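Local coordinates for protein Xaa-Pro Dipeptidase (Alteromonas macleodii, PDB 2QS8) that probably hydrolyses dipeptides as a metal-dependent carboxypeptidase of the amidohydrolase superfamily, binding methionine in its active site, at residues 59-71 against 355-368. Numbering follows the deposited sequence.
Sequences HTVLPGLMDMHVH and IQSATMETAKLLRI. With MG (magnesium ion), chain C.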
loop_
_atom_site.group_PDB
_atom_site.type_symbol
_atom_site.label_atom_id
_atom_site.label_comp_id
_atom_site.label_asym_id
_atom_site.label_seq_id
_atom_site.Cartn_x
_atom_site.Cartn_y
_atom_site.Cartn_z
ATOM N N HIS A 59 3.342 59.809 -13.177
ATOM C CA HIS A 59 3.437 58.510 -12.513
ATOM C C HIS A 59 4.661 57.708 -12.941
ATOM O O HIS A 59 5.303 58.002 -13.950
ATOM C CB HIS A 59 2.214 57.660 -12.833
ATOM C CG HIS A 59 0.933 58.191 -12.275
ATOM N ND1 HIS A 59 0.381 57.719 -11.104
ATOM C CD2 HIS A 59 0.081 59.133 -12.742
ATOM C CE1 HIS A 59 -0.760 58.344 -10.876
ATOM N NE2 HIS A 59 -0.966 59.206 -11.855
ATOM N N THR A 60 4.973 56.687 -12.149
ATOM C CA THR A 60 6.056 55.773 -12.447
ATOM C C THR A 60 5.326 54.481 -12.797
ATOM O O THR A 60 4.524 53.982 -12.008
ATOM C CB THR A 60 6.965 55.524 -11.234
ATOM O OG1 THR A 60 7.674 56.728 -10.905
ATOM C CG2 THR A 60 7.961 54.405 -11.535
ATOM N N VAL A 61 5.578 53.969 -13.997
ATOM C CA VAL A 61 4.943 52.747 -14.463
ATOM C C VAL A 61 5.867 51.553 -14.227
ATOM O O VAL A 61 7.093 51.662 -14.356
ATOM C CB VAL A 61 4.598 52.846 -15.977
ATOM C CG1 VAL A 61 4.068 51.514 -16.484
ATOM C CG2 VAL A 61 3.568 53.948 -16.204
ATOM N N LEU A 62 5.274 50.423 -13.854
ATOM C CA LEU A 62 6.034 49.200 -13.623
ATOM C C LEU A 62 5.242 48.033 -14.208
ATOM O O LEU A 62 4.062 48.168 -14.536
ATOM C CB LEU A 62 6.244 48.949 -12.123
ATOM C CG LEU A 62 6.690 50.090 -11.201
ATOM C CD1 LEU A 62 5.470 50.861 -10.730
ATOM C CD2 LEU A 62 7.439 49.537 -10.002
ATOM N N PRO A 63 5.891 46.878 -14.388
ATOM C CA PRO A 63 5.093 45.783 -14.935
ATOM C C PRO A 63 4.257 45.233 -13.777
ATOM O O PRO A 63 4.554 45.523 -12.619
ATOM C CB PRO A 63 6.147 44.803 -15.451
ATOM C CG PRO A 63 7.329 45.060 -14.586
ATOM C CD PRO A 63 7.324 46.548 -14.361
ATOM N N GLY A 64 3.203 44.481 -14.081
ATOM C CA GLY A 64 2.372 43.926 -13.029
ATOM C C GLY A 64 3.187 43.160 -12.005
ATOM O O GLY A 64 4.063 42.386 -12.368
ATOM N N LEU A 65 2.909 43.369 -10.725
ATOM C CA LEU A 65 3.647 42.681 -9.670
ATOM C C LEU A 65 3.140 41.248 -9.415
ATOM O O LEU A 65 1.977 40.937 -9.668
ATOM C CB LEU A 65 3.575 43.509 -8.381
ATOM C CG LEU A 65 4.123 44.939 -8.529
ATOM C CD1 LEU A 65 3.868 45.719 -7.246
ATOM C CD2 LEU A 65 5.609 44.897 -8.853
HETATM N N MSE A 66 4.025 40.394 -8.911
HETATM C CA MSE A 66 3.684 39.005 -8.627
HETATM C C MSE A 66 4.010 38.558 -7.199
HETATM O O MSE A 66 5.047 38.922 -6.651
HETATM C CB MSE A 66 4.415 38.095 -9.608
HETATM C CG MSE A 66 3.993 38.289 -11.030
HETATM SE SE MSE A 66 4.796 36.936 -12.214
HETATM C CE MSE A 66 4.924 37.971 -13.874
ATOM N N ASP A 67 3.112 37.780 -6.601
ATOM C CA ASP A 67 3.304 37.270 -5.242
ATOM C C ASP A 67 3.287 35.743 -5.353
ATOM O O ASP A 67 2.270 35.148 -5.670
ATOM C CB ASP A 67 2.174 37.762 -4.322
ATOM C CG ASP A 67 2.479 37.543 -2.849
ATOM O OD1 ASP A 67 3.176 36.563 -2.517
ATOM O OD2 ASP A 67 2.006 38.352 -2.016
HETATM N N MSE A 68 4.435 35.119 -5.106
HETATM C CA MSE A 68 4.569 33.665 -5.215
HETATM C C MSE A 68 3.974 32.857 -4.052
HETATM O O MSE A 68 4.087 31.631 -4.048
HETATM C CB MSE A 68 6.045 33.290 -5.323
HETATM C CG MSE A 68 6.802 33.915 -6.477
HETATM SE SE MSE A 68 5.974 33.283 -8.121
HETATM C CE MSE A 68 6.454 31.402 -8.189
ATOM N N HIS A 69 3.367 33.520 -3.070
ATOM C CA HIS A 69 2.847 32.784 -1.921
ATOM C C HIS A 69 1.669 33.462 -1.233
ATOM O O HIS A 69 1.847 34.256 -0.307
ATOM C CB HIS A 69 3.987 32.566 -0.922
ATOM C CG HIS A 69 3.724 31.501 0.100
ATOM N ND1 HIS A 69 4.566 30.424 0.279
ATOM C CD2 HIS A 69 2.748 31.376 1.030
ATOM C CE1 HIS A 69 4.121 29.684 1.280
ATOM N NE2 HIS A 69 3.021 30.240 1.753
ATOM N N VAL A 70 0.464 33.144 -1.689
ATOM C CA VAL A 70 -0.735 33.732 -1.103
ATOM C C VAL A 70 -1.773 32.652 -0.805
ATOM O O VAL A 70 -1.733 31.569 -1.391
ATOM C CB VAL A 70 -1.379 34.797 -2.039
ATOM C CG1 VAL A 70 -0.384 35.933 -2.304
ATOM C CG2 VAL A 70 -1.828 34.153 -3.337
ATOM N N HIS A 71 -2.685 32.954 0.116
ATOM C CA HIS A 71 -3.738 32.017 0.494
ATOM C C HIS A 71 -5.107 32.700 0.493
ATOM O O HIS A 71 -5.722 32.877 1.550
ATOM C CB HIS A 71 -3.474 31.439 1.894
ATOM C CG HIS A 71 -2.205 30.659 2.005
ATOM N ND1 HIS A 71 -2.020 29.443 1.379
ATOM C CD2 HIS A 71 -1.058 30.913 2.681
ATOM C CE1 HIS A 71 -0.817 28.982 1.670
ATOM N NE2 HIS A 71 -0.213 29.854 2.457
ATOM N N ILE A 355 12.144 44.994 -6.734
ATOM C CA ILE A 355 11.080 45.077 -7.725
ATOM C C ILE A 355 11.264 44.020 -8.817
ATOM O O ILE A 355 10.290 43.481 -9.339
ATOM C CB ILE A 355 11.024 46.466 -8.377
ATOM C CG1 ILE A 355 10.726 47.515 -7.311
ATOM C CG2 ILE A 355 9.947 46.494 -9.444
ATOM C CD1 ILE A 355 10.790 48.934 -7.801
ATOM N N GLN A 356 12.517 43.722 -9.154
ATOM C CA GLN A 356 12.784 42.726 -10.183
ATOM C C GLN A 356 12.440 41.329 -9.673
ATOM O O GLN A 356 12.130 40.434 -10.459
ATOM C CB GLN A 356 14.252 42.800 -10.638
ATOM C CG GLN A 356 14.618 44.161 -11.227
ATOM C CD GLN A 356 15.997 44.204 -11.855
ATOM O OE1 GLN A 356 16.968 43.719 -11.289
ATOM N NE2 GLN A 356 16.086 44.808 -13.033
ATOM N N SER A 357 12.467 41.151 -8.355
ATOM C CA SER A 357 12.153 39.859 -7.774
ATOM C C SER A 357 10.646 39.596 -7.786
ATOM O O SER A 357 10.213 38.472 -7.574
ATOM C CB SER A 357 12.666 39.773 -6.335
ATOM O OG SER A 357 11.766 40.404 -5.447
ATOM N N ALA A 358 9.854 40.634 -8.030
ATOM C CA ALA A 358 8.403 40.492 -8.064
ATOM C C ALA A 358 7.875 40.646 -9.485
ATOM O O ALA A 358 6.667 40.703 -9.701
ATOM C CB ALA A 358 7.763 41.519 -7.161
ATOM N N THR A 359 8.789 40.712 -10.446
ATOM C CA THR A 359 8.427 40.853 -11.851
ATOM C C THR A 359 9.041 39.737 -12.716
ATOM O O THR A 359 8.359 38.782 -13.084
ATOM C CB THR A 359 8.852 42.249 -12.397
ATOM O OG1 THR A 359 10.193 42.546 -11.997
ATOM C CG2 THR A 359 7.941 43.319 -11.861
HETATM N N MSE A 360 10.330 39.854 -13.026
HETATM C CA MSE A 360 11.023 38.850 -13.839
HETATM C C MSE A 360 11.393 37.576 -13.076
HETATM O O MSE A 360 11.343 36.473 -13.624
HETATM C CB MSE A 360 12.297 39.452 -14.458
HETATM C CG MSE A 360 12.027 40.416 -15.610
HETATM SE SE MSE A 360 11.032 39.402 -16.954
HETATM C CE MSE A 360 12.328 37.974 -17.397
ATOM N N GLU A 361 11.789 37.711 -11.819
ATOM C CA GLU A 361 12.150 36.519 -11.053
ATOM C C GLU A 361 10.936 35.633 -10.794
ATOM O O GLU A 361 11.017 34.401 -10.883
ATOM C CB GLU A 361 12.818 36.917 -9.738
ATOM C CG GLU A 361 14.186 37.553 -9.958
ATOM C CD GLU A 361 15.055 36.739 -10.921
ATOM O OE1 GLU A 361 15.613 35.707 -10.502
ATOM O OE2 GLU A 361 15.165 37.125 -12.104
ATOM N N THR A 362 9.806 36.264 -10.486
ATOM C CA THR A 362 8.581 35.536 -10.239
ATOM C C THR A 362 8.103 34.912 -11.538
ATOM O O THR A 362 7.610 33.785 -11.544
ATOM C CB THR A 362 7.468 36.455 -9.693
ATOM O OG1 THR A 362 7.388 37.640 -10.492
ATOM C CG2 THR A 362 7.739 36.823 -8.240
ATOM N N ALA A 363 8.248 35.645 -12.642
ATOM C CA ALA A 363 7.825 35.145 -13.953
ATOM C C ALA A 363 8.591 33.884 -14.351
ATOM O O ALA A 363 8.031 32.994 -14.988
ATOM C CB ALA A 363 7.997 36.218 -15.012
ATOM N N LYS A 364 9.864 33.811 -13.980
ATOM C CA LYS A 364 10.679 32.641 -14.297
ATOM C C LYS A 364 10.250 31.436 -13.451
ATOM O O LYS A 364 10.149 30.317 -13.955
ATOM C CB LYS A 364 12.163 32.934 -14.049
ATOM C CG LYS A 364 12.743 34.031 -14.928
ATOM C CD LYS A 364 14.168 34.367 -14.509
ATOM C CE LYS A 364 14.646 35.639 -15.179
ATOM N NZ LYS A 364 15.933 36.108 -14.588
ATOM N N LEU A 365 10.002 31.674 -12.166
ATOM C CA LEU A 365 9.570 30.611 -11.260
ATOM C C LEU A 365 8.227 30.026 -11.702
ATOM O O LEU A 365 7.985 28.838 -11.529
ATOM C CB LEU A 365 9.462 31.132 -9.820
ATOM C CG LEU A 365 9.086 30.121 -8.722
ATOM C CD1 LEU A 365 9.971 28.872 -8.788
ATOM C CD2 LEU A 365 9.222 30.794 -7.365
ATOM N N LEU A 366 7.366 30.864 -12.274
ATOM C CA LEU A 366 6.066 30.410 -12.757
ATOM C C LEU A 366 6.132 29.969 -14.217
ATOM O O LEU A 366 5.114 29.622 -14.805
ATOM C CB LEU A 366 5.016 31.514 -12.613
ATOM C CG LEU A 366 4.304 31.671 -11.262
ATOM C CD1 LEU A 366 3.305 32.815 -11.338
ATOM C CD2 LEU A 366 3.573 30.382 -10.898
ATOM N N ARG A 367 7.333 30.005 -14.797
ATOM C CA ARG A 367 7.558 29.581 -16.181
ATOM C C ARG A 367 6.725 30.363 -17.186
ATOM O O ARG A 367 6.137 29.785 -18.098
ATOM C CB ARG A 367 7.268 28.077 -16.316
ATOM C CG ARG A 367 8.016 27.237 -15.290
ATOM C CD ARG A 367 7.639 25.774 -15.330
ATOM N NE ARG A 367 8.323 25.018 -14.284
ATOM C CZ ARG A 367 8.294 23.694 -14.161
ATOM N NH1 ARG A 367 7.609 22.948 -15.028
ATOM N NH2 ARG A 367 8.950 23.116 -13.161
ATOM N N ILE A 368 6.675 31.679 -17.009
ATOM C CA ILE A 368 5.924 32.538 -17.914
ATOM C C ILE A 368 6.702 33.803 -18.282
ATOM O O ILE A 368 6.126 34.779 -18.768
ATOM C CB ILE A 368 4.563 32.941 -17.309
ATOM C CG1 ILE A 368 4.758 33.504 -15.904
ATOM C CG2 ILE A 368 3.635 31.757 -17.291
ATOM C CD1 ILE A 368 3.485 34.066 -15.314
HETATM MG MG MG C . 1.623 29.461 3.549
#
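Met66 and Ala358 bring the two backbones together, their CA atoms 5.0 Å apart, where the strand entering the TIM barrel of this amidohydrolase passes the junction between helices 351-357 and 360-365. Met66 N donates to Ala358 O at 2.8 Å, in the carbonyl plane, but with an N-H...O angle of 135°. Past the corner at Met68, His69 and His71 of the HxH motif bind the magnesium ion through their NE2 atoms, with Asp328 completing the protein ligands.

Met66 (modelled as selenomethionine, like Met68) carries much of the packing. Its chain, extended beyond CG, passes obliquely over Thr362 and delivers CE to Ala363 CB at 3.7 Å, while SE lies 3.2 Å from Thr362 OG1. That hydroxyl, held between the backbone N and the carbonyl carbon (chi1 48°), bonds to Thr359 O from above the carbonyl plane, on the same face as the Ala363 amide. The other branch of Thr362, CG2, meets Met68 CG at 3.5 Å, and the bent chain of Met68 then folds its end onto Leu366. Replacing Thr362 by alanine would remove both OG1 and CG2, and is likely to leave Thr359 O with one donor fewer and a gap beside Met66 and Met68. Nearer the start of the strand, the Leu62 side chain crosses that of Ile355 at about a right angle, CD2 against CG2, and Pro63 CG abuts Thr359 CG2, whose neighbouring OG1 donates to Ile355 O at 2.8 Å.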